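Putative branched chain amino acid ABC transporter, periplasmic amino acid-binding protein (Brucella ovis, PDB 4XFK) probably serves as the periplasmic binding protein of an amino-acid ABC transport system, capturing branched-chain and related amino acids for import. Local coordinates at residues Y31-L36 with K286-Y291; F134-A139 with E296-F301; K207-N212 with A235-K240; A276-A281 with A363-D368; K311-G316 with T323-A328. The protein carries 1 engineered substitution. All coordinates share one frame; numbering follows the deposited sequence. Where two conformers were deposited one is given.

Contact 1 (Y31-L36 with K286-Y291); sequences YRAAVL and KVTGHY. With NA (sodium ion), chain D.
A33 presents its methyl group to two side chains, T288 and H290, that lie where helix 274-288 ends. A33 CB comes to H290 CE1 at 4.3 Å, meeting the imidazole at its edge and near its plane rather than over a face. T288 CG2 meets the same methyl, 4.4 Å from A33 CB, and comes marginally nearer to the backbone, with A33 O at 4.3 Å from T288 CG2. The alanine is thus touched by a ring edge and by a methyl, while the threonine hydroxyl is occupied with its own segment. All of this is loose van der Waals contact, and the order in it comes from the second segment itself. T288 OG1 accepts the backbone N-H of H290 at 3.2 Å in a nearly straight bond (169°), which forms an ST turn, and it is also hydrogen-bonded to Y284 O. The same hydroxyl oxygen sits 3.4 Å above the plane of the H290 ring, over its centre. Since the CG of H290 is placed between its own backbone N and carbonyl carbon (chi1 58°), the imidazole folds back under T288. Its NE2 is hydrogen-bonded to E296 OE2, which limits how the ring can turn. G289, with positive phi, turns the chain between the two residues. At the start of the other segment, Y31 binds sodium through its OH at 2.4 Å, in company with two waters, G85 O and G116 O. Helix packing of this sort, with a helix end closed by an ST turn, belongs to the first lobe of the periplasmic binding protein fold, here next to its sodium site.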
# COMPACT_ATOMS: atom_id res chain seq x y z
N TYR A 31 6.88 6.43 3.14
CA TYR A 31 5.62 7.15 3.36
C TYR A 31 5.88 8.64 3.56
O TYR A 31 5.19 9.48 2.98
CB TYR A 31 4.77 6.57 4.53
CG TYR A 31 4.04 5.33 4.08
CD1 TYR A 31 2.92 5.43 3.26
CD2 TYR A 31 4.49 4.06 4.44
CE1 TYR A 31 2.27 4.30 2.82
CE2 TYR A 31 3.84 2.91 4.00
CZ TYR A 31 2.73 3.03 3.18
OH TYR A 31 2.10 1.90 2.72
N ARG A 32 6.87 8.98 4.38
CA ARG A 32 7.20 10.38 4.59
C ARG A 32 7.56 11.06 3.27
O ARG A 32 7.06 12.14 2.99
CB ARG A 32 8.35 10.52 5.57
CG ARG A 32 8.71 11.97 5.86
CD ARG A 32 9.86 12.05 6.83
NE ARG A 32 10.28 13.43 7.09
CZ ARG A 32 11.19 14.06 6.36
NH1 ARG A 32 11.75 13.44 5.33
NH2 ARG A 32 11.54 15.30 6.65
N ALA A 33 8.40 10.43 2.47
CA ALA A 33 8.80 11.02 1.19
C ALA A 33 7.58 11.28 0.30
O ALA A 33 7.45 12.35 -0.30
CB ALA A 33 9.81 10.13 0.47
N ALA A 34 6.67 10.31 0.23
CA ALA A 34 5.50 10.41 -0.66
C ALA A 34 4.51 11.46 -0.15
O ALA A 34 3.94 12.24 -0.93
CB ALA A 34 4.83 9.06 -0.80
N VAL A 35 4.29 11.48 1.16
CA VAL A 35 3.40 12.46 1.77
C VAL A 35 3.95 13.88 1.62
O VAL A 35 3.22 14.80 1.23
CB VAL A 35 3.13 12.10 3.25
CG1 VAL A 35 2.37 13.21 3.97
CG2 VAL A 35 2.35 10.78 3.33
N LEU A 36 5.24 14.07 1.89
CA LEU A 36 5.83 15.40 1.72
C LEU A 36 5.81 15.79 0.25
O LEU A 36 5.61 16.95 -0.08
CB LEU A 36 7.25 15.44 2.28
CG LEU A 36 7.31 15.33 3.80
CD1 LEU A 36 8.74 15.47 4.30
CD2 LEU A 36 6.41 16.35 4.46
N LYS A 286 13.30 13.92 -9.01
CA LYS A 286 13.82 15.28 -8.86
C LYS A 286 13.60 15.80 -7.45
O LYS A 286 14.48 16.44 -6.86
CB LYS A 286 13.16 16.21 -9.88
CG LYS A 286 13.78 17.60 -9.94
CD LYS A 286 13.26 18.39 -11.13
CE LYS A 286 11.82 18.84 -10.93
NZ LYS A 286 11.45 19.93 -11.87
N VAL A 287 12.42 15.52 -6.90
CA VAL A 287 12.07 16.02 -5.58
C VAL A 287 12.66 15.19 -4.44
O VAL A 287 13.22 15.74 -3.49
CB VAL A 287 10.54 16.10 -5.41
CG1 VAL A 287 10.18 16.49 -3.98
CG2 VAL A 287 9.93 17.08 -6.42
N THR A 288 12.53 13.87 -4.53
CA THR A 288 12.90 13.02 -3.39
C THR A 288 14.30 12.44 -3.49
O THR A 288 14.83 11.97 -2.49
CB THR A 288 11.95 11.83 -3.24
OG1 THR A 288 12.22 10.88 -4.27
CG2 THR A 288 10.50 12.29 -3.32
N GLY A 289 14.88 12.43 -4.68
CA GLY A 289 16.17 11.82 -4.88
C GLY A 289 16.13 10.39 -5.42
O GLY A 289 17.17 9.86 -5.80
N HIS A 290 14.95 9.76 -5.44
CA HIS A 290 14.83 8.40 -5.96
C HIS A 290 13.55 8.23 -6.78
O HIS A 290 12.59 8.98 -6.61
CB HIS A 290 14.86 7.37 -4.83
CG HIS A 290 13.79 7.57 -3.80
ND1 HIS A 290 13.99 8.32 -2.66
CD2 HIS A 290 12.51 7.13 -3.74
CE1 HIS A 290 12.89 8.33 -1.94
NE2 HIS A 290 11.97 7.62 -2.57
N TYR A 291 13.55 7.26 -7.68
CA TYR A 291 12.35 6.90 -8.42
C TYR A 291 11.33 6.29 -7.47
O TYR A 291 11.68 5.62 -6.49
CB TYR A 291 12.69 5.92 -9.54
CG TYR A 291 13.41 6.52 -10.72
CD1 TYR A 291 12.81 7.52 -11.49
CD2 TYR A 291 14.68 6.09 -11.09
CE1 TYR A 291 13.47 8.07 -12.58
CE2 TYR A 291 15.33 6.62 -12.18
CZ TYR A 291 14.73 7.61 -12.92
OH TYR A 291 15.39 8.14 -14.01
NA NA D . 1.85 -0.24 3.67
O HOH W 1 2.07 -1.59 1.87
O HOH W 2 3.63 -1.14 4.63

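Contact 2 (F134-A139 with E296-F301); sequences FSPNAA and EPAAVF
The phenyl ring of F134, although its first bond starts toward A298 and the helix, swings off in the direction of M343, whereas the ring of F301 receives P297 O on one face, 3.1 Å above the plane and displaced toward the rim, so a carbonyl of its own helical turn lies against it. F280 meets the F301 ring with the two planes about 55° apart. F134 reaches A298 through its backbone carbonyl instead, F134 O lying 4.1 Å from A298 CB. The contact itself rests on that single methyl. A298 CB touches S135 CB at 3.8 Å and the proline ring of P136 at its CD, 4.3 Å away. With so small a residue on the helix, the chain at S135 can pass within 5.0 Å of A298, CA to CA. S135 turns its hydroxyl along its own chain: OG donates to P136 O at 3.0 Å, in the carbonyl plane and on a lone pair (C=O...OG angle 136°). The backbone oxygens of this buried passage are also engaged, F134 O by Y341 OH and S135 O by Q349 NE2. N137 then N-caps helix 138-152, its OD1 accepting from I140 N. The segment thus leads from edge strand 131-133 of the five-stranded parallel sheet into the second lobe, one of the crossovers of this fold, with helix 296-312 laid against it and helix 26-44 packed beyond.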
# COMPACT_ATOMS: atom_id res chain seq x y z
N PHE A 134 -6.57 4.15 0.29
CA PHE A 134 -6.14 4.60 -1.04
C PHE A 134 -5.22 3.62 -1.75
O PHE A 134 -4.85 3.82 -2.92
CB PHE A 134 -5.48 5.98 -0.92
CG PHE A 134 -6.44 7.04 -0.46
CD1 PHE A 134 -7.21 7.75 -1.36
CD2 PHE A 134 -6.59 7.30 0.90
CE1 PHE A 134 -8.09 8.73 -0.93
CE2 PHE A 134 -7.48 8.26 1.34
CZ PHE A 134 -8.23 8.98 0.42
N SER A 135 -4.87 2.55 -1.06
CA SER A 135 -3.92 1.57 -1.54
C SER A 135 -4.62 0.27 -1.93
O SER A 135 -5.83 0.12 -1.72
CB SER A 135 -2.92 1.27 -0.42
OG SER A 135 -3.59 0.63 0.65
N PRO A 136 -3.87 -0.69 -2.50
CA PRO A 136 -4.45 -2.04 -2.62
C PRO A 136 -4.75 -2.65 -1.25
O PRO A 136 -4.45 -2.10 -0.18
CB PRO A 136 -3.36 -2.84 -3.33
CG PRO A 136 -2.56 -1.79 -4.07
CD PRO A 136 -2.55 -0.60 -3.15
N ASN A 137 -5.37 -3.82 -1.31
CA ASN A 137 -5.55 -4.67 -0.14
C ASN A 137 -5.14 -6.09 -0.54
O ASN A 137 -4.79 -6.33 -1.70
CB ASN A 137 -6.99 -4.59 0.39
CG ASN A 137 -8.01 -5.03 -0.63
OD1 ASN A 137 -7.87 -6.08 -1.25
ND2 ASN A 137 -9.04 -4.20 -0.84
N ALA A 138 -5.17 -7.03 0.40
CA ALA A 138 -4.69 -8.38 0.12
C ALA A 138 -5.39 -9.02 -1.08
O ALA A 138 -4.75 -9.71 -1.87
CB ALA A 138 -4.85 -9.26 1.35
N ALA A 139 -6.68 -8.78 -1.19
CA ALA A 139 -7.46 -9.38 -2.28
C ALA A 139 -7.03 -8.83 -3.63
O ALA A 139 -6.82 -9.58 -4.59
CB ALA A 139 -8.96 -9.19 -2.05
N GLU A 296 5.19 4.03 -2.28
CA GLU A 296 5.09 5.44 -2.65
C GLU A 296 3.96 5.80 -3.62
O GLU A 296 3.25 6.77 -3.38
CB GLU A 296 6.44 5.98 -3.12
CG GLU A 296 7.51 5.85 -2.05
CD GLU A 296 8.88 6.26 -2.54
OE1 GLU A 296 9.40 5.63 -3.50
OE2 GLU A 296 9.45 7.22 -1.97
N PRO A 297 3.78 5.04 -4.72
CA PRO A 297 2.71 5.41 -5.65
C PRO A 297 1.30 5.48 -5.03
O PRO A 297 0.60 6.47 -5.30
CB PRO A 297 2.82 4.34 -6.74
CG PRO A 297 4.30 4.00 -6.74
CD PRO A 297 4.62 3.95 -5.27
N ALA A 298 0.90 4.51 -4.22
CA ALA A 298 -0.44 4.58 -3.61
C ALA A 298 -0.57 5.82 -2.73
O ALA A 298 -1.62 6.47 -2.71
CB ALA A 298 -0.74 3.33 -2.80
N ALA A 299 0.49 6.16 -2.01
CA ALA A 299 0.44 7.32 -1.13
C ALA A 299 0.30 8.60 -1.95
O ALA A 299 -0.54 9.46 -1.63
CB ALA A 299 1.66 7.37 -0.24
N VAL A 300 1.07 8.73 -3.02
CA VAL A 300 0.97 9.90 -3.88
C VAL A 300 -0.39 9.98 -4.57
O VAL A 300 -1.06 11.02 -4.55
CB VAL A 300 2.09 9.94 -4.94
CG1 VAL A 300 1.83 11.06 -5.94
CG2 VAL A 300 3.46 10.07 -4.28
N PHE A 301 -0.81 8.88 -5.19
CA PHE A 301 -2.05 8.90 -5.97
C PHE A 301 -3.25 9.11 -5.05
O PHE A 301 -4.20 9.82 -5.39
CB PHE A 301 -2.21 7.62 -6.80
CG PHE A 301 -1.09 7.35 -7.79
CD1 PHE A 301 -0.21 8.35 -8.18
CD2 PHE A 301 -0.91 6.08 -8.31
CE1 PHE A 301 0.82 8.08 -9.08
CE2 PHE A 301 0.11 5.81 -9.22
CZ PHE A 301 0.98 6.80 -9.59

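Contact 3 (K207-N212 with A235-K240); sequences KIQAAN and AGLKAK
I208 and Q209, near the end of helix 202-210, share one methyl group of L237, and this apolar touch is the heart of the contact. L237 CD1 lies 4.0 Å from I208 CG2 and 3.8 Å from Q209 CG. The leucine crosses I208 at about a right angle but runs at a slant to Q209. It arrives there because its CG is anti to the backbone N (chi1 -180°), which carries the branched end over to the helix. I208 and A239 both also rest on V213 and V216, so the apolar cluster continues down toward the sheet. Topology explains the pairing: helix 202-210 leads into strand 215-218, and helix 223-235 carries the chain on to the parallel neighbour 240-243, a beta-alpha-beta crossover. The two segments are the successive links that enter these adjacent strands. G236 begins the second link, its positive phi and two bonds back into the last helical turn making a Schellman motif.

The polar link runs through water. The long side chain of Q209, extended beyond CG, brings its amide alongside A235, with NE2 4.0 Å from A235 CB. One water accepts from Q209 NE2 at 3.1 Å and donates to A235 O at 2.7 Å, bridging the amide to the carbonyl at the helix end. A second water is held weakly by the same NE2 and by K238 N. Backbone bonds finish the first segment: A211 N and N212 N point back to I208 O and Q209 O, and R158 takes the carbonyls of A211 and N212.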
# COMPACT_ATOMS: atom_id res chain seq x y z
N LYS A 207 12.16 -25.80 2.96
CA LYS A 207 10.77 -26.27 2.92
C LYS A 207 10.13 -25.99 1.56
O LYS A 207 9.41 -26.84 1.01
CB LYS A 207 9.94 -25.63 4.03
N ILE A 208 10.39 -24.81 1.02
CA ILE A 208 9.89 -24.43 -0.30
C ILE A 208 10.46 -25.36 -1.37
O ILE A 208 9.73 -25.84 -2.24
CB ILE A 208 10.22 -22.97 -0.61
CG1 ILE A 208 9.41 -22.06 0.31
CG2 ILE A 208 9.94 -22.64 -2.08
CD1 ILE A 208 9.86 -20.61 0.30
N GLN A 209 11.75 -25.65 -1.29
CA GLN A 209 12.36 -26.58 -2.23
C GLN A 209 11.71 -27.97 -2.17
O GLN A 209 11.49 -28.59 -3.21
CB GLN A 209 13.86 -26.66 -2.00
CG GLN A 209 14.58 -25.38 -2.40
CD GLN A 209 16.07 -25.44 -2.12
OE1 GLN A 209 16.49 -25.72 -0.99
NE2 GLN A 209 16.87 -25.19 -3.15
N ALA A 210 11.38 -28.44 -0.97
CA ALA A 210 10.77 -29.75 -0.78
C ALA A 210 9.40 -29.85 -1.43
O ALA A 210 8.93 -30.94 -1.76
CB ALA A 210 10.65 -30.06 0.69
N ALA A 211 8.75 -28.70 -1.58
CA ALA A 211 7.38 -28.67 -2.08
C ALA A 211 7.31 -28.73 -3.60
O ALA A 211 6.24 -28.93 -4.17
CB ALA A 211 6.65 -27.44 -1.56
N ASN A 212 8.46 -28.56 -4.25
CA ASN A 212 8.56 -28.66 -5.71
C ASN A 212 7.55 -27.75 -6.41
O ASN A 212 6.67 -28.21 -7.14
CB ASN A 212 8.39 -30.11 -6.15
CG ASN A 212 8.57 -30.30 -7.64
OD1 ASN A 212 9.32 -29.56 -8.29
ND2 ASN A 212 7.87 -31.27 -8.21
N ALA A 235 20.60 -20.42 -2.02
CA ALA A 235 20.19 -21.80 -2.28
C ALA A 235 20.00 -22.09 -3.77
O ALA A 235 19.78 -23.24 -4.16
CB ALA A 235 18.91 -22.12 -1.51
N GLY A 236 20.07 -21.05 -4.59
CA GLY A 236 19.80 -21.21 -6.02
C GLY A 236 18.37 -21.60 -6.31
O GLY A 236 18.10 -22.37 -7.24
N LEU A 237 17.44 -21.07 -5.52
CA LEU A 237 16.03 -21.41 -5.66
C LEU A 237 15.53 -21.18 -7.07
O LEU A 237 15.80 -20.13 -7.67
CB LEU A 237 15.19 -20.59 -4.68
CG LEU A 237 13.68 -20.85 -4.71
CD1 LEU A 237 13.34 -22.19 -4.06
CD2 LEU A 237 12.94 -19.70 -4.03
N LYS A 238 14.82 -22.16 -7.61
CA LYS A 238 14.33 -22.09 -8.98
C LYS A 238 12.94 -21.47 -9.10
O LYS A 238 12.63 -20.82 -10.11
CB LYS A 238 14.34 -23.48 -9.63
CG LYS A 238 15.75 -24.04 -9.81
CD LYS A 238 15.75 -25.25 -10.72
CE LYS A 238 17.17 -25.74 -10.98
NZ LYS A 238 18.04 -24.64 -11.49
N ALA A 239 12.10 -21.67 -8.08
CA ALA A 239 10.76 -21.10 -8.07
C ALA A 239 10.84 -19.59 -8.12
O ALA A 239 11.81 -18.98 -7.66
CB ALA A 239 10.00 -21.53 -6.83
N LYS A 240 9.81 -18.97 -8.68
CA LYS A 240 9.76 -17.51 -8.70
C LYS A 240 8.75 -17.00 -7.69
O LYS A 240 7.67 -17.58 -7.51
CB LYS A 240 9.44 -17.01 -10.11
CG LYS A 240 10.53 -17.37 -11.13
CD LYS A 240 11.91 -16.83 -10.71
CE LYS A 240 13.03 -17.40 -11.57
NZ LYS A 240 14.36 -16.92 -11.07
O HOH W 3 15.16 -25.08 -6.06
O HOH W 4 19.93 -25.57 -2.71

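Contact 4 (A276-A281 with A363-D368)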
# COMPACT_ATOMS: atom_id res chain seq x y z
N ALA A 276 2.99 9.79 -19.39
CA ALA A 276 2.48 10.23 -18.09
C ALA A 276 3.17 9.53 -16.92
O ALA A 276 3.56 10.17 -15.95
CB ALA A 276 0.96 10.02 -18.01
N SER A 277 3.32 8.21 -17.00
CA SER A 277 3.92 7.48 -15.89
C SER A 277 5.40 7.83 -15.78
O SER A 277 5.93 7.98 -14.68
CB SER A 277 3.70 5.97 -16.01
OG SER A 277 4.05 5.48 -17.28
N MET A 278 6.06 7.98 -16.92
CA MET A 278 7.48 8.29 -16.89
C MET A 278 7.75 9.71 -16.39
O MET A 278 8.72 9.94 -15.65
CB MET A 278 8.14 8.06 -18.25
CG MET A 278 9.66 8.13 -18.19
SD MET A 278 10.40 6.87 -17.12
CE MET A 278 10.04 5.40 -18.10
N ALA A 279 6.90 10.66 -16.76
CA ALA A 279 7.08 12.04 -16.30
C ALA A 279 6.94 12.11 -14.77
O ALA A 279 7.67 12.85 -14.11
CB ALA A 279 6.08 12.97 -16.98
N PHE A 280 6.00 11.36 -14.22
CA PHE A 280 5.86 11.29 -12.78
C PHE A 280 7.11 10.70 -12.12
O PHE A 280 7.58 11.22 -11.13
CB PHE A 280 4.63 10.48 -12.39
CG PHE A 280 4.60 10.12 -10.93
CD1 PHE A 280 4.58 11.11 -9.95
CD2 PHE A 280 4.62 8.80 -10.53
CE1 PHE A 280 4.57 10.78 -8.61
CE2 PHE A 280 4.61 8.46 -9.20
CZ PHE A 280 4.58 9.45 -8.23
N ALA A 281 7.63 9.61 -12.68
CA ALA A 281 8.83 8.98 -12.12
C ALA A 281 9.97 9.99 -12.07
O ALA A 281 10.66 10.10 -11.06
CB ALA A 281 9.24 7.76 -12.95
N ALA A 363 13.85 -3.77 -18.36
CA ALA A 363 13.25 -2.62 -17.69
C ALA A 363 14.10 -1.37 -17.89
O ALA A 363 15.32 -1.43 -17.74
CB ALA A 363 13.07 -2.91 -16.21
N ARG A 364 13.46 -0.25 -18.20
CA ARG A 364 14.18 1.01 -18.39
C ARG A 364 14.77 1.53 -17.08
O ARG A 364 15.93 1.95 -17.04
CB ARG A 364 13.26 2.07 -18.99
CG ARG A 364 13.95 3.41 -19.22
CD ARG A 364 13.14 4.29 -20.14
NE ARG A 364 12.91 3.63 -21.42
CZ ARG A 364 13.76 3.66 -22.44
NH1 ARG A 364 14.90 4.33 -22.34
NH2 ARG A 364 13.46 3.02 -23.57
N ILE A 365 13.96 1.51 -16.02
CA ILE A 365 14.39 1.97 -14.70
C ILE A 365 14.87 0.76 -13.91
O ILE A 365 14.09 -0.15 -13.62
CB ILE A 365 13.24 2.67 -13.95
CG1 ILE A 365 12.72 3.88 -14.73
CG2 ILE A 365 13.67 3.06 -12.54
CD1 ILE A 365 13.78 4.85 -15.13
N LYS A 366 16.16 0.76 -13.57
CA LYS A 366 16.78 -0.38 -12.89
C LYS A 366 16.58 -0.32 -11.39
O LYS A 366 16.44 0.77 -10.82
CB LYS A 366 18.28 -0.40 -13.19
CG LYS A 366 18.62 -0.26 -14.66
CD LYS A 366 17.97 -1.36 -15.46
CE LYS A 366 18.47 -1.35 -16.89
NZ LYS A 366 17.93 -2.50 -17.66
N ALA A 367 16.57 -1.48 -10.75
CA ALA A 367 16.44 -1.58 -9.30
C ALA A 367 17.79 -1.84 -8.64
O ALA A 367 18.58 -2.66 -9.12
CB ALA A 367 15.46 -2.70 -8.94
N ASP A 368 18.05 -1.13 -7.54
CA ASP A 368 19.19 -1.39 -6.66
C ASP A 368 20.55 -1.31 -7.35
O ASP A 368 21.50 -1.96 -6.92
CB ASP A 368 19.05 -2.75 -5.95
CG ASP A 368 17.77 -2.87 -5.15
OD1 ASP A 368 17.17 -1.83 -4.79
OD2 ASP A 368 17.38 -4.01 -4.85
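M278 bridges from helix 274-288 to R364 and I365, joining the first lobe of the periplasmic binding protein fold to the loop between strands 350-360 and 373-380 of the mixed sheet. Along the helix, S277 comes just before the bridging residue and faces elsewhere: its OG accepts from N273 N and is hydrogen-bonded to P270 O, tying the start of the helix to the chain that leads into it. M278 follows and carries the contact. Its CG is anti to the backbone N (chi1 -169°), and bends at the next two torsions curl the thioether round so that its end, not its stem, does the touching. The terminal methyl CE lies 3.9 Å from R364 CD, against the aliphatic part of the arginine and away from its guanidinium, and the two chains cross at about a right angle. The sulfur is turned to the other neighbour, M278 SD standing 4.4 Å from I365 CD1. Methyl and sulfur thus divide the loop between them in a surface contact of modest extent. The loop they meet has supports of its own: R364 N is hydrogen-bonded to E271 OE1, and D368 takes the backbone N-H groups of G250 and G253.

Two residues further on, F280 sends its ring into the protein interior, where it meets F268 edge-to-face. A281 closes the run, with Y291 fitted in beside it and I365. Its methyl is aimed at the loop without touching it, A281 CB stopping 5.5 Å from I365 CG1.

Contact 5 (K311-G316 with T323-A328)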
# COMPACT_ATOMS: atom_id res chain seq x y z
N LYS A 311 -10.47 20.47 -3.56
CA LYS A 311 -10.87 21.47 -4.55
C LYS A 311 -12.39 21.55 -4.68
O LYS A 311 -12.92 22.57 -5.11
CB LYS A 311 -10.28 21.15 -5.92
CG LYS A 311 -8.77 21.22 -6.00
CD LYS A 311 -8.28 20.88 -7.40
CE LYS A 311 -6.77 20.85 -7.44
NZ LYS A 311 -6.27 20.53 -8.80
N ASN A 312 -13.07 20.47 -4.32
CA ASN A 312 -14.51 20.37 -4.55
C ASN A 312 -15.35 20.68 -3.33
O ASN A 312 -16.58 20.71 -3.40
CB ASN A 312 -14.87 18.99 -5.11
CG ASN A 312 -14.22 18.71 -6.44
OD1 ASN A 312 -13.88 19.64 -7.18
ND2 ASN A 312 -14.02 17.44 -6.76
N VAL A 313 -14.69 20.91 -2.20
CA VAL A 313 -15.39 21.31 -0.99
C VAL A 313 -15.98 22.70 -1.21
O VAL A 313 -15.30 23.59 -1.71
CB VAL A 313 -14.45 21.29 0.23
CG1 VAL A 313 -15.11 21.95 1.44
CG2 VAL A 313 -14.05 19.85 0.55
N LYS A 314 -17.25 22.87 -0.87
CA LYS A 314 -17.92 24.15 -1.06
C LYS A 314 -17.33 25.19 -0.12
O LYS A 314 -17.11 24.91 1.06
CB LYS A 314 -19.43 24.01 -0.81
N PRO A 315 -17.05 26.39 -0.64
CA PRO A 315 -16.59 27.49 0.22
C PRO A 315 -17.57 27.74 1.36
O PRO A 315 -18.78 27.83 1.12
CB PRO A 315 -16.57 28.69 -0.74
CG PRO A 315 -16.33 28.08 -2.08
CD PRO A 315 -17.04 26.75 -2.07
N GLY A 316 -17.06 27.84 2.58
CA GLY A 316 -17.91 28.05 3.74
C GLY A 316 -17.66 29.40 4.40
O GLY A 316 -17.45 30.40 3.72
N THR A 323 -16.65 16.12 7.54
CA THR A 323 -17.71 15.37 6.89
C THR A 323 -17.83 15.82 5.44
O THR A 323 -17.96 14.99 4.54
CB THR A 323 -19.06 15.51 7.61
OG1 THR A 323 -18.87 15.09 8.97
CG2 THR A 323 -20.12 14.63 6.95
N ASP A 324 -17.76 17.13 5.21
CA ASP A 324 -17.77 17.65 3.85
C ASP A 324 -16.56 17.16 3.06
O ASP A 324 -16.68 16.82 1.88
CB ASP A 324 -17.84 19.18 3.83
CG ASP A 324 -19.16 19.71 4.35
OD1 ASP A 324 -20.17 18.96 4.31
OD2 ASP A 324 -19.20 20.88 4.80
N ILE A 325 -15.40 17.09 3.70
CA ILE A 325 -14.22 16.56 3.03
C ILE A 325 -14.43 15.09 2.67
O ILE A 325 -14.15 14.67 1.55
CB ILE A 325 -12.93 16.75 3.87
CG1 ILE A 325 -12.60 18.24 3.99
CG2 ILE A 325 -11.76 15.98 3.26
CD1 ILE A 325 -11.50 18.56 5.00
N ALA A 326 -14.97 14.32 3.61
CA ALA A 326 -15.23 12.90 3.38
C ALA A 326 -16.16 12.68 2.19
O ALA A 326 -15.90 11.83 1.33
CB ALA A 326 -15.80 12.25 4.63
N LEU A 327 -17.25 13.44 2.14
CA LEU A 327 -18.19 13.33 1.02
C LEU A 327 -17.50 13.72 -0.28
O LEU A 327 -17.72 13.10 -1.32
CB LEU A 327 -19.43 14.19 1.27
CG LEU A 327 -20.29 13.74 2.45
CD1 LEU A 327 -21.32 14.82 2.79
CD2 LEU A 327 -20.98 12.42 2.15
N ALA A 328 -16.66 14.75 -0.24
CA ALA A 328 -15.94 15.15 -1.44
C ALA A 328 -14.99 14.04 -1.92
O ALA A 328 -14.83 13.84 -3.12
CB ALA A 328 -15.19 16.46 -1.22
O HOH W 5 -15.61 15.71 -4.99
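V313 meets helix 322-331 through one branch, its CG2, which is set against I325 and A328. V313 CG2 is 4.0 Å from A328 CB and 4.1 Å from I325 CG1. The backbone takes part as well, since V313 CG2 lies 4.2 Å from D324 O. The methyl therefore sits over a single helical turn, between side chains three residues apart. Its sister CG1 is anti to the backbone N (chi1 170°), which leaves CG2 beside that nitrogen and directed to the helix. Against I325 the valine lies at a slant. I325 also touches F306, L310 and L111, and A328 touches A309, so the packing continues onto helix 296-312 and strand 111-114.

Polar contact comes through one water. It accepts from N312 ND2 at 2.9 Å and donates to A328 O at 2.8 Å, linking the side chain near the end of one helix to the backbone of the other. ND2 also donates weakly to E308 OE2, so the amide is drawn two ways. On helix 322-331 the early turn is held by N321 OD1, which receives D324 N and, weakly, T323 N, while T323 OG1 bonds Y130 OH. Backbone bonds L327 N to T323 O and A328 N to D324 O keep the turn beneath V313 regular.

Helix 296-312 thus folds back through a short connection onto helix 322-331, a helix-loop-helix turn, next to strand 111-114 in the first lobe of the type I periplasmic binding protein fold.

Overall arrangement
Reading from the N terminus, helix 26-44 opens contact 1, and residues 134-139, at the crossover after strand 131-133, open contact 2. Contact 3 is nested inside both loops and binds two successive links within the second lobe, some 30 Å or more from either centre. The chain then enters helix 274-288, where contact 4 opens before contact 1 closes. Contact 2 closes on the next helix, so contacts 1, 2 and 4 cross pairwise, and they also touch in space. Contact 5, which folds helix 296-312 onto helix 322-331, is nested in the loop of contact 4, the last to close, on 363-368. Contacts 3 and 5 lie on opposite sides of the chain's centre.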